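Local structure of antifreeze protein (Marinomonas primoryensis, 3P4G) at residues A[181-195]-A[201-213]. The protein binds ice as a hyperactive, calcium-dependent antifreeze protein, probably through ordered, clathrate-like waters held on its surface. Sequence-based numbering, arbitrary orientation.
Sequences VEVGRTINASGKVLL and SLLVSGDLFGEVD. With CA (calcium ion), chain L.
Ile-187 pushes CD1 between two valines of the next coil, 3.5 Å from Val-204 CG2, a snug fit, and 3.6 Å from Val-212 CG2, crossing both at roughly a right angle. With CG1 beside its own backbone N (chi1 -61°), the branch directs CD1 into the interior, while Leu-208 runs alongside with CD1 against CB of Ile-187. Farther along the same interior, Leu-202 CD1 lies 3.6 Å from Val-181 CG1, its CD2 meets Val-193 CG1 tip to tip, and Leu-195 CD1 reaches its CB. Two sets of parallel-strand hydrogen bonds flank this core: 181-183 pairs with 201-204, and 192-194 with 211-213. At the bend between them Ile-187 O takes two amides, Phe-209 N almost head-on and Gly-210 N from above the carbonyl plane. The turn Asn-188 to Gly-191 then takes up two extra residues before pairing resumes at Lys-192 with Glu-211. Thr-186 OG1 accepts the nearly straight bond from Asp-207 N (3.0 Å, 168°); one water joins this hydroxyl to Asp-207 OD2, while OD1 turns to Lys-226 N of the following coil. Thr-186 CG2 approaches the Phe-209 ring obliquely. On the outer face of the second strand pair, Lys-192 and Glu-211 extend side by side; a bend at chi4 (-61°) brings NZ to OE1 in a 2.8 Å salt bridge, from above the carboxylate plane. Next to it, Leu-194 CD2 packs on Asp-213 CB. Leu-195 N donates to Asp-213 O, and Leu-195 O binds a calcium ion at 2.4 Å, together with Gly-175, Asp-177, Asp-179, Thr-197 and Asp-200. Consecutive coils whose parallel strands stack one on the next, with an aliphatic interior and calcium-binding turns, are the mark of a right-handed calcium-binding parallel beta-helix.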
ATOM      1  N   VAL A 181       4.260   2.802  -1.968  1.00  5.73           N
ATOM      2  CA  VAL A 181       3.160   2.849  -0.966  1.00  4.22           C
ATOM      3  C   VAL A 181       3.551   3.895   0.068  1.00  5.75           C
ATOM      4  O   VAL A 181       4.693   3.934   0.548  1.00  6.67           O
ATOM      5  CB  VAL A 181       3.006   1.510  -0.234  1.00  4.24           C
ATOM      6  CG1 VAL A 181       1.859   1.561   0.811  1.00  6.58           C
ATOM      7  CG2 VAL A 181       2.728   0.378  -1.271  1.00  4.21           C
ATOM      8  N   GLU A 182       2.572   4.707   0.428  1.00  5.62           N
ATOM      9  CA  GLU A 182       2.688   5.571   1.621  1.00  6.00           C
ATOM     10  C   GLU A 182       1.470   5.328   2.519  1.00  6.94           C
ATOM     11  O   GLU A 182       0.305   5.424   2.065  1.00  7.75           O
ATOM     12  CB  GLU A 182       2.709   7.034   1.181  1.00  7.36           C
ATOM     13  CG  GLU A 182       3.968   7.395   0.310  1.00  9.85           C
ATOM     14  CD  GLU A 182       3.969   8.806  -0.249  1.00 20.44           C
ATOM     15  OE1 GLU A 182       2.917   9.476  -0.239  1.00 26.02           O
ATOM     16  OE2 GLU A 182       5.034   9.239  -0.763  1.00 21.63           O
ATOM     17  N   VAL A 183       1.740   4.978   3.766  1.00  5.52           N
ATOM     18  CA  VAL A 183       0.674   4.756   4.781  1.00  6.59           C
ATOM     19  C   VAL A 183       0.757   5.893   5.755  1.00  6.59           C
ATOM     20  O   VAL A 183       1.795   6.062   6.419  1.00  8.18           O
ATOM     21  CB  VAL A 183       0.902   3.408   5.524  1.00  7.32           C
ATOM     22  CG1 VAL A 183      -0.204   3.192   6.575  1.00  7.08           C
ATOM     23  CG2 VAL A 183       0.948   2.190   4.533  1.00 10.22           C
ATOM     24  N   GLY A 184      -0.331   6.666   5.912  1.00  6.39           N
ATOM     25  CA  GLY A 184      -0.290   7.888   6.723  1.00  8.30           C
ATOM     26  C   GLY A 184      -0.261   7.584   8.201  1.00  9.95           C
ATOM     27  O   GLY A 184       0.274   8.352   8.992  1.00 10.42           O
ATOM     28  N   ARG A 185      -0.853   6.437   8.587  1.00  8.91           N
ATOM     29  CA  ARG A 185      -0.819   6.030   9.962  1.00 10.45           C
ATOM     30  C   ARG A 185      -0.172   4.662  10.145  1.00 10.47           C
ATOM     31  O   ARG A 185       0.977   4.508   9.741  1.00 10.54           O
ATOM     32  CB  ARG A 185      -2.191   6.210  10.644  1.00 10.64           C
ATOM     33  CG  ARG A 185      -2.593   7.676  10.619  1.00 16.78           C
ATOM     34  CD  ARG A 185      -3.950   7.971  11.269  1.00 22.96           C
ATOM     35  NE  ARG A 185      -4.235   9.392  11.029  1.00 31.84           N
ATOM     36  CZ  ARG A 185      -5.370  10.012  11.339  1.00 34.69           C
ATOM     37  NH1 ARG A 185      -6.354   9.355  11.934  1.00 33.81           N
ATOM     38  NH2 ARG A 185      -5.510  11.307  11.042  1.00 37.12           N
ATOM     39  N   THR A 186      -0.894   3.664  10.665  1.00  9.97           N
ATOM     40  CA  THR A 186      -0.255   2.471  11.200  1.00 10.12           C
ATOM     41  C   THR A 186      -0.635   1.226  10.438  1.00  9.86           C
ATOM     42  O   THR A 186      -1.777   1.103   9.963  1.00  8.67           O
ATOM     43  CB  THR A 186      -0.640   2.354  12.717  1.00 10.85           C
ATOM     44  OG1 THR A 186       0.048   3.407  13.439  1.00 11.77           O
ATOM     45  CG2 THR A 186      -0.327   0.975  13.338  1.00 13.28           C
ATOM     46  N   ILE A 187       0.344   0.341  10.266  1.00  7.91           N
ATOM     47  CA  ILE A 187       0.062  -0.989   9.758  1.00  7.03           C
ATOM     48  C   ILE A 187      -0.253  -1.786  11.010  1.00  8.76           C
ATOM     49  O   ILE A 187       0.640  -2.105  11.804  1.00  9.30           O
ATOM     50  CB  ILE A 187       1.199  -1.603   8.966  1.00  7.12           C
ATOM     51  CG1 ILE A 187       1.495  -0.739   7.747  1.00  8.28           C
ATOM     52  CG2 ILE A 187       0.780  -3.019   8.463  1.00  8.33           C
ATOM     53  CD1 ILE A 187       2.681  -1.210   6.866  1.00  9.19           C
ATOM     54  N   ASN A 188      -1.536  -2.067  11.183  1.00  7.77           N
ATOM     55  CA  ASN A 188      -2.048  -2.781  12.356  1.00 10.38           C
ATOM     56  C   ASN A 188      -1.568  -4.232  12.443  1.00 10.43           C
ATOM     57  O   ASN A 188      -1.016  -4.760  11.506  1.00  9.94           O
ATOM     58  CB  ASN A 188      -3.575  -2.681  12.401  1.00 11.65           C
ATOM     59  CG  ASN A 188      -4.062  -1.322  12.900  1.00 13.23           C
ATOM     60  OD1 ASN A 188      -3.540  -0.772  13.887  1.00 15.07           O
ATOM     61  ND2 ASN A 188      -5.120  -0.809  12.264  1.00 15.89           N
ATOM     62  N   ALA A 189      -1.776  -4.870  13.583  1.00 11.81           N
ATOM     63  CA  ALA A 189      -1.278  -6.218  13.772  1.00 12.70           C
ATOM     64  C   ALA A 189      -1.770  -7.155  12.681  1.00 13.35           C
ATOM     65  O   ALA A 189      -1.031  -8.069  12.295  1.00 13.75           O
ATOM     66  CB  ALA A 189      -1.639  -6.771  15.183  1.00 14.77           C
ATOM     67  N   SER A 190      -3.004  -6.942  12.189  1.00 12.99           N
ATOM     68  CA  SER A 190      -3.594  -7.844  11.189  1.00 13.69           C
ATOM     69  C   SER A 190      -3.160  -7.458   9.760  1.00 11.89           C
ATOM     70  O   SER A 190      -3.396  -8.231   8.795  1.00 13.46           O
ATOM     71  CB  SER A 190      -5.125  -7.797  11.287  1.00 14.85           C
ATOM     72  OG  SER A 190      -5.591  -6.463  10.974  1.00 13.88           O
ATOM     73  N   GLY A 191      -2.556  -6.275   9.628  1.00 10.87           N
ATOM     74  CA  GLY A 191      -2.304  -5.653   8.292  1.00  8.21           C
ATOM     75  C   GLY A 191      -0.972  -6.101   7.740  1.00  8.20           C
ATOM     76  O   GLY A 191      -0.029  -6.436   8.505  1.00  8.09           O
ATOM     77  N   LYS A 192      -0.865  -6.097   6.407  1.00  8.16           N
ATOM     78  CA  LYS A 192       0.381  -6.426   5.721  1.00  7.65           C
ATOM     79  C   LYS A 192       0.555  -5.524   4.535  1.00  8.14           C
ATOM     80  O   LYS A 192      -0.438  -5.192   3.850  1.00  7.62           O
ATOM     81  CB  LYS A 192       0.367  -7.864   5.225  1.00 10.00           C
ATOM     82  CG  LYS A 192       0.145  -8.859   6.372  1.00 10.29           C
ATOM     83  CD  LYS A 192       0.477 -10.290   5.949  1.00 16.13           C
ATOM     84  CE  LYS A 192      -0.085 -11.278   6.972  1.00 19.63           C
ATOM     85  NZ  LYS A 192       0.491 -11.078   8.351  1.00 19.73           N
ATOM     86  N   VAL A 193       1.812  -5.210   4.212  1.00  7.49           N
ATOM     87  CA  VAL A 193       2.114  -4.515   2.937  1.00  7.32           C
ATOM     88  C   VAL A 193       3.212  -5.335   2.311  1.00  8.57           C
ATOM     89  O   VAL A 193       4.306  -5.417   2.861  1.00  8.64           O
ATOM     90  CB  VAL A 193       2.563  -3.054   3.079  1.00  8.46           C
ATOM     91  CG1 VAL A 193       3.048  -2.462   1.685  1.00  7.74           C
ATOM     92  CG2 VAL A 193       1.427  -2.211   3.618  1.00  9.63           C
ATOM     93  N   LEU A 194       2.864  -5.967   1.181  1.00  7.93           N
ATOM     94  CA  LEU A 194       3.767  -6.837   0.419  1.00  6.14           C
ATOM     95  C   LEU A 194       4.053  -6.120  -0.878  1.00  6.71           C
ATOM     96  O   LEU A 194       3.141  -5.919  -1.694  1.00  6.75           O
ATOM     97  CB  LEU A 194       3.039  -8.197   0.190  1.00  7.01           C
ATOM     98  CG  LEU A 194       2.406  -8.778   1.461  1.00 10.07           C
ATOM     99  CD1 LEU A 194       1.618 -10.115   1.123  1.00 12.91           C
ATOM    100  CD2 LEU A 194       3.485  -9.033   2.510  1.00 12.52           C
ATOM    101  N   LEU A 195       5.304  -5.688  -1.055  1.00  6.28           N
ATOM    102  CA  LEU A 195       5.695  -4.866  -2.231  1.00  6.89           C
ATOM    103  C   LEU A 195       5.989  -5.773  -3.441  1.00  7.92           C
ATOM    104  O   LEU A 195       5.903  -5.346  -4.619  1.00  7.34           O
ATOM    105  CB  LEU A 195       6.861  -3.907  -1.866  1.00  6.18           C
ATOM    106  CG  LEU A 195       6.613  -3.043  -0.648  1.00  7.72           C
ATOM    107  CD1 LEU A 195       7.935  -2.294  -0.291  1.00  8.09           C
ATOM    108  CD2 LEU A 195       5.484  -2.012  -0.882  1.00  9.10           C
ATOM    109  N   SER A 201       9.091   1.090  -3.073  1.00  6.03           N
ATOM    110  CA  SER A 201       9.284   2.057  -2.001  1.00  7.08           C
ATOM    111  C   SER A 201       8.084   2.022  -1.066  1.00  7.30           C
ATOM    112  O   SER A 201       6.954   2.075  -1.531  1.00  7.55           O
ATOM    113  CB  SER A 201       9.434   3.473  -2.579  1.00  8.15           C
ATOM    114  OG  SER A 201       9.557   4.313  -1.412  1.00 15.62           O
ATOM    115  N   LEU A 202       8.342   1.917   0.249  1.00  7.21           N
ATOM    116  CA  LEU A 202       7.305   2.051   1.281  1.00  6.74           C
ATOM    117  C   LEU A 202       7.691   3.107   2.336  1.00  6.53           C
ATOM    118  O   LEU A 202       8.809   3.110   2.873  1.00  7.06           O
ATOM    119  CB  LEU A 202       7.076   0.680   1.949  1.00  6.90           C
ATOM    120  CG  LEU A 202       6.195   0.737   3.207  1.00  9.51           C
ATOM    121  CD1 LEU A 202       4.756   1.280   2.939  1.00  7.49           C
ATOM    122  CD2 LEU A 202       6.117  -0.627   3.882  1.00 10.51           C
ATOM    123  N   LEU A 203       6.722   3.940   2.694  1.00  6.58           N
ATOM    124  CA  LEU A 203       6.854   4.818   3.837  1.00  7.61           C
ATOM    125  C   LEU A 203       5.652   4.592   4.726  1.00  7.67           C
ATOM    126  O   LEU A 203       4.512   4.691   4.263  1.00  9.57           O
ATOM    127  CB  LEU A 203       6.837   6.284   3.381  1.00  7.53           C
ATOM    128  CG  LEU A 203       6.704   7.319   4.520  1.00  8.17           C
ATOM    129  CD1 LEU A 203       7.863   7.204   5.534  1.00  8.18           C
ATOM    130  CD2 LEU A 203       6.629   8.771   3.988  1.00 11.48           C
ATOM    131  N   VAL A 204       5.907   4.242   5.987  1.00  7.45           N
ATOM    132  CA  VAL A 204       4.837   4.134   7.020  1.00  5.73           C
ATOM    133  C   VAL A 204       5.057   5.291   7.970  1.00  7.67           C
ATOM    134  O   VAL A 204       6.096   5.347   8.672  1.00  8.03           O
ATOM    135  CB  VAL A 204       4.920   2.808   7.751  1.00  6.14           C
ATOM    136  CG1 VAL A 204       3.860   2.743   8.871  1.00  6.93           C
ATOM    137  CG2 VAL A 204       4.657   1.676   6.770  1.00  7.81           C
ATOM    138  N   SER A 205       4.100   6.227   8.027  1.00  8.16           N
ATOM    139  CA  SER A 205       4.267   7.380   8.897  1.00  9.39           C
ATOM    140  C   SER A 205       3.909   7.111  10.381  1.00  9.24           C
ATOM    141  O   SER A 205       4.362   7.843  11.271  1.00 10.38           O
ATOM    142  CB  SER A 205       3.546   8.617   8.334  1.00 11.52           C
ATOM    143  OG  SER A 205       4.219   9.051   7.144  1.00 12.01           O
ATOM    144  N   GLY A 206       3.117   6.064  10.632  1.00  9.03           N
ATOM    145  CA  GLY A 206       2.765   5.632  11.978  1.00  8.96           C
ATOM    146  C   GLY A 206       3.623   4.414  12.328  1.00  9.88           C
ATOM    147  O   GLY A 206       4.790   4.314  11.898  1.00  8.39           O
ATOM    148  N   ASP A 207       3.041   3.493  13.097  1.00  8.93           N
ATOM    149  CA  ASP A 207       3.784   2.380  13.659  1.00  9.79           C
ATOM    150  C   ASP A 207       3.603   1.155  12.769  1.00  8.94           C
ATOM    151  O   ASP A 207       2.696   1.147  11.932  1.00  9.13           O
ATOM    152  CB  ASP A 207       3.194   2.047  15.024  1.00  9.09           C
ATOM    153  CG  ASP A 207       3.256   3.230  15.977  1.00 13.67           C
ATOM    154  OD1 ASP A 207       4.250   3.970  15.935  1.00 16.69           O
ATOM    155  OD2 ASP A 207       2.289   3.432  16.726  1.00 15.58           O
ATOM    156  N   LEU A 208       4.518   0.191  12.905  1.00  7.89           N
ATOM    157  CA  LEU A 208       4.380  -1.120  12.262  1.00  7.36           C
ATOM    158  C   LEU A 208       4.163  -2.184  13.323  1.00  9.75           C
ATOM    159  O   LEU A 208       5.131  -2.585  14.017  1.00  9.68           O
ATOM    160  CB  LEU A 208       5.640  -1.468  11.460  1.00  8.17           C
ATOM    161  CG  LEU A 208       5.642  -2.852  10.805  1.00  6.82           C
ATOM    162  CD1 LEU A 208       4.432  -3.055   9.906  1.00  8.07           C
ATOM    163  CD2 LEU A 208       6.947  -3.094  10.015  1.00  9.06           C
ATOM    164  N   PHE A 209       2.895  -2.591  13.486  1.00  9.52           N
ATOM    165  CA  PHE A 209       2.513  -3.688  14.363  1.00 10.43           C
ATOM    166  C   PHE A 209       2.246  -4.965  13.548  1.00 10.18           C
ATOM    167  O   PHE A 209       2.290  -6.075  14.123  1.00 12.58           O
ATOM    168  CB  PHE A 209       1.278  -3.325  15.200  1.00  9.22           C
ATOM    169  CG  PHE A 209       1.446  -2.095  16.066  1.00  9.50           C
ATOM    170  CD1 PHE A 209       2.687  -1.754  16.599  1.00  9.62           C
ATOM    171  CD2 PHE A 209       0.353  -1.312  16.359  1.00 12.52           C
ATOM    172  CE1 PHE A 209       2.809  -0.616  17.414  1.00 11.46           C
ATOM    173  CE2 PHE A 209       0.452  -0.181  17.200  1.00 12.00           C
ATOM    174  CZ  PHE A 209       1.678   0.156  17.725  1.00 12.88           C
ATOM    175  N   GLY A 210       1.966  -4.821  12.246  1.00 10.63           N
ATOM    176  CA  GLY A 210       1.767  -5.985  11.313  1.00  9.59           C
ATOM    177  C   GLY A 210       3.061  -6.372  10.609  1.00 10.01           C
ATOM    178  O   GLY A 210       4.112  -6.452  11.244  1.00 11.18           O
ATOM    179  N   GLU A 211       3.003  -6.590   9.303  1.00  8.81           N
ATOM    180  CA  GLU A 211       4.158  -7.068   8.548  1.00  9.04           C
ATOM    181  C   GLU A 211       4.356  -6.257   7.275  1.00  8.61           C
ATOM    182  O   GLU A 211       3.369  -5.808   6.643  1.00  8.25           O
ATOM    183  CB  GLU A 211       3.950  -8.545   8.159  1.00  9.02           C
ATOM    184  CG  GLU A 211       3.749  -9.478   9.393  1.00 14.25           C
ATOM    185  CD  GLU A 211       3.935 -10.925   9.039  1.00 20.32           C
ATOM    186  OE1 GLU A 211       3.261 -11.401   8.092  1.00 20.14           O
ATOM    187  OE2 GLU A 211       4.766 -11.576   9.698  1.00 19.42           O
ATOM    188  N   VAL A 212       5.618  -6.157   6.874  1.00  8.56           N
ATOM    189  CA  VAL A 212       6.037  -5.536   5.605  1.00  8.46           C
ATOM    190  C   VAL A 212       7.018  -6.503   4.937  1.00  9.30           C
ATOM    191  O   VAL A 212       7.879  -7.111   5.599  1.00  8.92           O
ATOM    192  CB  VAL A 212       6.720  -4.184   5.839  1.00  9.39           C
ATOM    193  CG1 VAL A 212       7.553  -3.709   4.604  1.00 12.47           C
ATOM    194  CG2 VAL A 212       5.713  -3.134   6.309  1.00  9.89           C
ATOM    195  N   ASP A 213       6.873  -6.646   3.615  1.00  9.19           N
ATOM    196  CA  ASP A 213       7.796  -7.491   2.871  1.00  9.24           C
ATOM    197  C   ASP A 213       8.169  -6.707   1.615  1.00 10.19           C
ATOM    198  O   ASP A 213       7.284  -6.342   0.815  1.00  8.87           O
ATOM    199  CB  ASP A 213       7.097  -8.802   2.483  1.00 10.51           C
ATOM    200  CG  ASP A 213       8.071  -9.878   2.029  1.00 13.94           C
ATOM    201  OD1 ASP A 213       9.096  -9.560   1.402  1.00 12.56           O
ATOM    202  OD2 ASP A 213       7.881 -11.060   2.443  1.00 21.66           O
TER
HETATM  203 CA    CA L 408       6.394  -4.483  -6.757  1.00  4.69          CA
HETATM  204  O   HOH W   1       2.976   8.614   4.795  1.00 20.81           O
HETATM  205  O   HOH W   2      -0.292   3.499  16.000  1.00 23.54           O